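Local coordinates for protein superoxide dismutase (Chaetomium thermophilum, PDB 4BR6) that catalyses the dismutation of superoxide to hydrogen peroxide and molecular oxygen at a manganese centre, probably protecting the cell from toxic radicals, at residues A102-F107 with L138-R143; E79-A84 with N183-K188. One frame throughout, in Å; residues are numbered along the deposited sequence.

Interaction 1: A102-F107 with L138-R143; sequences ADFGSF and LAIVTR
Asp103 and Phe104, toward the C-terminal end of helix 94-104, meet Leu138, Ala139 and Ile140 at the start of an outer strand of the antiparallel sheet, in a contact that is mostly apolar but secured by one buried polar bond. It lies in the C-terminal domain of the iron/manganese superoxide dismutase fold, where a helix end is laid against strand 138-144, away from the metal. The polar bond runs from Leu138 N to Asp103 OD2, 2.7 Å and almost straight at 176°, although the donor comes in about 40° out of the carboxylate plane. With CG anti to its own carbonyl carbon (chi1 -69°), Asp103 swings the carboxylate across to the first amide of the strand. Its other oxygen, OD1, accepts from Asn137 ND2 of the second subunit, so a single carboxylate ties together a helix end, a strand start and the neighbouring chain.

Phe104 supplies the apolar half. The far end of its ring rests against the strand: CZ lies 3.6 Å from Ala139 CA, which sits at the ring edge near its plane. On one flank CE2 is 3.7 Å from Leu138 CB, the two side chains crossing at about a right angle; on the other, CE1 approaches Ile140 CD1 at 3.7 Å. Ile140 reaches the ring with the end of its CG1 branch and also packs on Phe110 and Gln113 of helix 107-119, while the Phe104 and Phe110 rings meet with their planes inclined to each other.

The chemistry implies a division of labour: the strand's first amide is matched by a buried carboxylate, whose negative charge would probably be stabilised by donors at both oxygens, while the end of the Phe104 ring packs on the hydrocarbon of Leu138, Ala139 and Ile140.

Interaction 2: E79-A84 with N183-K188; sequences ENLAPA and NVINWK
Leu81 and Ile185 form a lone antiparallel beta bridge, a non-hydrogen-bonded pair with CA atoms 4.6 Å apart, which joins the loop leaving helix 61-79 to the turn leading into helix 187-195. The two bonds lie on either side of the pair: Asn186 N donates to Asn80 O at 2.9 Å, and Ala82 N donates to Val184 O, also at 2.9 Å. They differ in approach, since the first donor stands well above the carbonyl plane of Asn80 (72° out of it) and the second is tilted by only 31°. Each acceptor also takes a CA-H...O contact, the shorter being Leu81 CA to Val184 O at 3.2 Å.

In the two-domain fold of the family, this bridge joins the chain leaving the alpha-hairpin part, just after helix 61-79, to the C-terminal part. Leu81 lies near the metal site, its side chain about 10 Å from the manganese ion and about 7 Å from that of the metal ligand His26. Its CD2 methyl packs on both Val184 CG2 and Ile185 CD1.

Asn186 does two jobs with one amide. With CG anti to the backbone N (chi1 -167°), its side chain turns so that OD1 accepts from Lys188 N at 2.9 Å and from Thr189 N, making Asn186 the N-cap of helix 187-195. The other end, ND2, touches the Ala82 CB methyl and donates to a water at 2.7 Å; that water in turn donates to Glu79 O and Leu81 O, adding a water-mediated link between the two segments. Alongside Ile185, the Asn80 amide accepts through OD1 from Gly158 N and Arg193 NH1, while Glu79 OE1, at the end of helix 61-79, forms a salt bridge with Arg193 NH2.

In the fold
Both contacts reach into the C-terminal domain, but they sit at different depths. Interaction 2 is the buried one, linking the chain just after the alpha-hairpin part to the C-terminal part near the manganese site; interaction 1, with its centre about 18 Å from that of interaction 2, is partly buried within one domain and touches the second subunit. Their chemistry follows: 79-84 with 183-188 is held chiefly by backbone bonds and a water, whereas 102-107 with 138-143 depends on side chains, a carboxylate and a phenylalanine ring. Along the sequence, both segments of interaction 1 fall between those of interaction 2. The two meet directly where Phe107 CE1 packs 3.6 Å from Trp187 CZ2.

Interaction 1: A102-F107 with L138-R143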
loop_
_atom_site.group_PDB
_atom_site.type_symbol
_atom_site.label_atom_id
_atom_site.label_comp_id
_atom_site.label_asym_id
_atom_site.label_seq_id
_atom_site.Cartn_x
_atom_site.Cartn_y
_atom_site.Cartn_z
ATOM N N ALA B 102 0.529 21.455 -24.979
ATOM C CA ALA B 102 1.799 20.787 -25.228
ATOM C C ALA B 102 1.800 19.339 -24.771
ATOM O O ALA B 102 2.225 18.455 -25.513
ATOM C CB ALA B 102 2.909 21.528 -24.532
ATOM N N ASP B 103 1.321 19.103 -23.549
ATOM C CA ASP B 103 1.494 17.813 -22.888
ATOM C C ASP B 103 0.283 16.868 -22.995
ATOM O O ASP B 103 0.386 15.682 -22.675
ATOM C CB ASP B 103 1.887 18.035 -21.421
ATOM C CG ASP B 103 3.296 18.611 -21.275
ATOM O OD1 ASP B 103 4.130 18.373 -22.173
ATOM O OD2 ASP B 103 3.577 19.312 -20.277
ATOM N N PHE B 104 -0.849 17.384 -23.466
ATOM C CA PHE B 104 -2.063 16.579 -23.579
ATOM C C PHE B 104 -2.754 16.728 -24.934
ATOM O O PHE B 104 -3.771 16.092 -25.182
ATOM C CB PHE B 104 -3.043 16.930 -22.455
ATOM C CG PHE B 104 -2.502 16.681 -21.067
ATOM C CD1 PHE B 104 -2.476 15.403 -20.534
ATOM C CD2 PHE B 104 -2.028 17.726 -20.293
ATOM C CE1 PHE B 104 -1.991 15.178 -19.265
ATOM C CE2 PHE B 104 -1.542 17.492 -19.018
ATOM C CZ PHE B 104 -1.523 16.220 -18.513
ATOM N N GLY B 105 -2.207 17.566 -25.808
ATOM C CA GLY B 105 -2.764 17.735 -27.140
ATOM C C GLY B 105 -3.768 18.865 -27.168
ATOM O O GLY B 105 -3.655 19.792 -27.974
ATOM N N SER B 106 -4.742 18.796 -26.266
ATOM C CA SER B 106 -5.745 19.834 -26.141
ATOM C C SER B 106 -6.217 19.874 -24.691
ATOM O O SER B 106 -5.830 19.022 -23.883
ATOM C CB SER B 106 -6.908 19.559 -27.095
ATOM O OG SER B 106 -7.552 18.344 -26.779
ATOM N N PHE B 107 -7.029 20.871 -24.355
ATOM C CA PHE B 107 -7.682 20.918 -23.050
ATOM C C PHE B 107 -8.687 19.782 -22.934
ATOM O O PHE B 107 -8.774 19.096 -21.910
ATOM C CB PHE B 107 -8.412 22.246 -22.842
ATOM C CG PHE B 107 -9.245 22.282 -21.587
ATOM C CD1 PHE B 107 -8.657 22.519 -20.365
ATOM C CD2 PHE B 107 -10.606 22.045 -21.628
ATOM C CE1 PHE B 107 -9.414 22.538 -19.210
ATOM C CE2 PHE B 107 -11.363 22.061 -20.473
ATOM C CZ PHE B 107 -10.762 22.312 -19.267
ATOM N N LEU B 138 3.644 18.822 -17.619
ATOM C CA LEU B 138 2.415 18.529 -16.879
ATOM C C LEU B 138 2.007 17.056 -16.975
ATOM O O LEU B 138 2.251 16.404 -17.983
ATOM C CB LEU B 138 1.260 19.380 -17.422
ATOM C CG LEU B 138 1.416 20.895 -17.379
ATOM C CD1 LEU B 138 0.154 21.519 -17.913
ATOM C CD2 LEU B 138 1.732 21.371 -15.960
ATOM N N ALA B 139 1.359 16.542 -15.933
ATOM C CA ALA B 139 0.849 15.179 -15.951
ATOM C C ALA B 139 -0.376 15.045 -15.063
ATOM O O ALA B 139 -0.669 15.921 -14.244
ATOM C CB ALA B 139 1.933 14.186 -15.517
ATOM N N ILE B 140 -1.099 13.946 -15.243
ATOM C CA ILE B 140 -2.196 13.589 -14.356
ATOM C C ILE B 140 -1.705 12.458 -13.444
ATOM O O ILE B 140 -1.240 11.430 -13.924
ATOM C CB ILE B 140 -3.437 13.144 -15.178
ATOM C CG1 ILE B 140 -3.956 14.312 -16.014
ATOM C CG2 ILE B 140 -4.550 12.596 -14.269
ATOM C CD1 ILE B 140 -4.747 13.884 -17.239
ATOM N N VAL B 141 -1.772 12.665 -12.132
ATOM C CA VAL B 141 -1.423 11.615 -11.193
ATOM C C VAL B 141 -2.634 11.330 -10.340
ATOM O O VAL B 141 -3.543 12.153 -10.259
ATOM C CB VAL B 141 -0.238 12.003 -10.289
ATOM C CG1 VAL B 141 1.009 12.279 -11.147
ATOM C CG2 VAL B 141 -0.592 13.210 -9.400
ATOM N N THR B 142 -2.627 10.162 -9.702
ATOM C CA THR B 142 -3.636 9.807 -8.727
ATOM C C THR B 142 -2.950 9.584 -7.374
ATOM O O THR B 142 -1.779 9.205 -7.312
ATOM C CB THR B 142 -4.392 8.551 -9.159
ATOM O OG1 THR B 142 -3.456 7.498 -9.411
ATOM C CG2 THR B 142 -5.191 8.836 -10.418
ATOM N N ARG B 143 -3.672 9.849 -6.294
ATOM C CA ARG B 143 -3.169 9.582 -4.953
ATOM C C ARG B 143 -4.239 8.833 -4.178
ATOM O O ARG B 143 -5.421 9.134 -4.310
ATOM C CB ARG B 143 -2.804 10.897 -4.257
ATOM C CG ARG B 143 -1.643 11.618 -4.913
ATOM C CD ARG B 143 -0.312 11.013 -4.483
ATOM N NE ARG B 143 0.844 11.666 -5.093
ATOM C CZ ARG B 143 1.334 11.375 -6.300
ATOM N NH1 ARG B 143 0.768 10.455 -7.065
ATOM N NH2 ARG B 143 2.401 12.017 -6.751
#

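Interaction 2: E79-A84 with N183-K188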
loop_
_atom_site.group_PDB
_atom_site.type_symbol
_atom_site.label_atom_id
_atom_site.label_comp_id
_atom_site.label_asym_id
_atom_site.label_seq_id
_atom_site.Cartn_x
_atom_site.Cartn_y
_atom_site.Cartn_z
ATOM N N GLU B 79 -9.629 26.250 -3.082
ATOM C CA GLU B 79 -9.003 27.325 -3.832
ATOM C C GLU B 79 -9.185 27.180 -5.332
ATOM O O GLU B 79 -9.248 28.195 -6.030
ATOM C CB GLU B 79 -7.511 27.376 -3.540
ATOM C CG GLU B 79 -7.151 27.805 -2.153
ATOM C CD GLU B 79 -5.645 27.874 -1.982
ATOM O OE1 GLU B 79 -4.929 27.477 -2.932
ATOM O OE2 GLU B 79 -5.173 28.314 -0.917
ATOM N N ASN B 80 -9.245 25.942 -5.840
ATOM C CA ASN B 80 -9.458 25.755 -7.288
ATOM C C ASN B 80 -10.912 25.448 -7.646
ATOM O O ASN B 80 -11.203 24.824 -8.657
ATOM C CB ASN B 80 -8.423 24.813 -7.983
ATOM C CG ASN B 80 -8.565 23.321 -7.626
ATOM O OD1 ASN B 80 -7.605 22.696 -7.166
ATOM N ND2 ASN B 80 -9.730 22.734 -7.903
ATOM N N LEU B 81 -11.815 25.932 -6.798
ATOM C CA LEU B 81 -13.247 25.883 -7.052
ATOM C C LEU B 81 -13.787 27.315 -6.973
ATOM O O LEU B 81 -13.364 28.099 -6.122
ATOM C CB LEU B 81 -13.987 25.010 -6.028
ATOM C CG LEU B 81 -13.821 23.486 -6.080
ATOM C CD1 LEU B 81 -14.567 22.849 -4.940
ATOM C CD2 LEU B 81 -14.296 22.896 -7.405
ATOM N N ALA B 82 -14.719 27.649 -7.854
ATOM C CA ALA B 82 -15.351 28.951 -7.822
ATOM C C ALA B 82 -16.710 28.863 -8.503
ATOM O O ALA B 82 -16.919 28.006 -9.358
ATOM C CB ALA B 82 -14.468 29.985 -8.490
ATOM N N PRO B 83 -17.654 29.729 -8.097
ATOM C CA PRO B 83 -18.980 29.742 -8.727
ATOM C C PRO B 83 -18.900 29.922 -10.235
ATOM O O PRO B 83 -18.036 30.646 -10.713
ATOM C CB PRO B 83 -19.666 30.952 -8.091
ATOM C CG PRO B 83 -18.563 31.729 -7.406
ATOM C CD PRO B 83 -17.536 30.746 -7.039
ATOM N N ALA B 84 -19.795 29.270 -10.968
ATOM C CA ALA B 84 -19.764 29.305 -12.429
ATOM C C ALA B 84 -20.012 30.705 -12.989
ATOM O O ALA B 84 -19.600 31.006 -14.106
ATOM C CB ALA B 84 -20.781 28.335 -12.996
ATOM N N ASN B 183 -17.354 22.645 -14.459
ATOM C CA ASN B 183 -18.083 23.905 -14.516
ATOM C C ASN B 183 -17.754 24.875 -13.399
ATOM O O ASN B 183 -18.101 26.056 -13.489
ATOM C CB ASN B 183 -19.587 23.658 -14.507
ATOM C CG ASN B 183 -20.075 23.085 -15.803
ATOM O OD1 ASN B 183 -20.197 23.801 -16.799
ATOM N ND2 ASN B 183 -20.343 21.789 -15.811
ATOM N N VAL B 184 -17.095 24.376 -12.357
ATOM C CA VAL B 184 -16.757 25.196 -11.199
ATOM C C VAL B 184 -15.267 25.154 -10.829
ATOM O O VAL B 184 -14.912 25.493 -9.709
ATOM C CB VAL B 184 -17.625 24.816 -9.954
ATOM C CG1 VAL B 184 -19.084 25.248 -10.157
ATOM C CG2 VAL B 184 -17.548 23.326 -9.664
ATOM N N ILE B 185 -14.398 24.771 -11.767
ATOM C CA ILE B 185 -12.944 24.802 -11.538
ATOM C C ILE B 185 -12.369 26.200 -11.743
ATOM O O ILE B 185 -12.535 26.778 -12.802
ATOM C CB ILE B 185 -12.179 23.847 -12.499
ATOM C CG1 ILE B 185 -12.626 22.403 -12.281
ATOM C CG2 ILE B 185 -10.660 23.967 -12.306
ATOM C CD1 ILE B 185 -12.407 21.893 -10.873
ATOM N N ASN B 186 -11.664 26.730 -10.741
ATOM C CA ASN B 186 -11.071 28.061 -10.853
ATOM C C ASN B 186 -9.732 28.042 -11.603
ATOM O O ASN B 186 -8.683 27.832 -11.005
ATOM C CB ASN B 186 -10.881 28.706 -9.478
ATOM C CG ASN B 186 -10.559 30.181 -9.575
ATOM O OD1 ASN B 186 -10.043 30.635 -10.589
ATOM N ND2 ASN B 186 -10.892 30.944 -8.535
ATOM N N TRP B 187 -9.766 28.300 -12.910
ATOM C CA TRP B 187 -8.556 28.207 -13.725
ATOM C C TRP B 187 -7.653 29.404 -13.542
ATOM O O TRP B 187 -6.532 29.416 -14.024
ATOM C CB TRP B 187 -8.880 28.013 -15.205
ATOM C CG TRP B 187 -9.421 26.657 -15.457
ATOM C CD1 TRP B 187 -10.699 26.333 -15.757
ATOM C CD2 TRP B 187 -8.700 25.426 -15.379
ATOM N NE1 TRP B 187 -10.826 24.975 -15.887
ATOM C CE2 TRP B 187 -9.612 24.396 -15.656
ATOM C CE3 TRP B 187 -7.373 25.095 -15.098
ATOM C CZ2 TRP B 187 -9.239 23.065 -15.674
ATOM C CZ3 TRP B 187 -7.011 23.778 -15.118
ATOM C CH2 TRP B 187 -7.937 22.778 -15.405
ATOM N N LYS B 188 -8.134 30.410 -12.826
ATOM C CA LYS B 188 -7.284 31.535 -12.466
ATOM C C LYS B 188 -6.361 31.123 -11.317
ATOM O O LYS B 188 -5.184 31.459 -11.301
ATOM C CB LYS B 188 -8.137 32.755 -12.111
ATOM C CG LYS B 188 -7.381 33.910 -11.486
ATOM C CD LYS B 188 -8.053 35.257 -11.760
ATOM C CE LYS B 188 -9.555 35.227 -11.549
ATOM N NZ LYS B 188 -9.945 34.775 -10.189
HETATM O O HOH W 1 -10.952 30.257 -5.920
#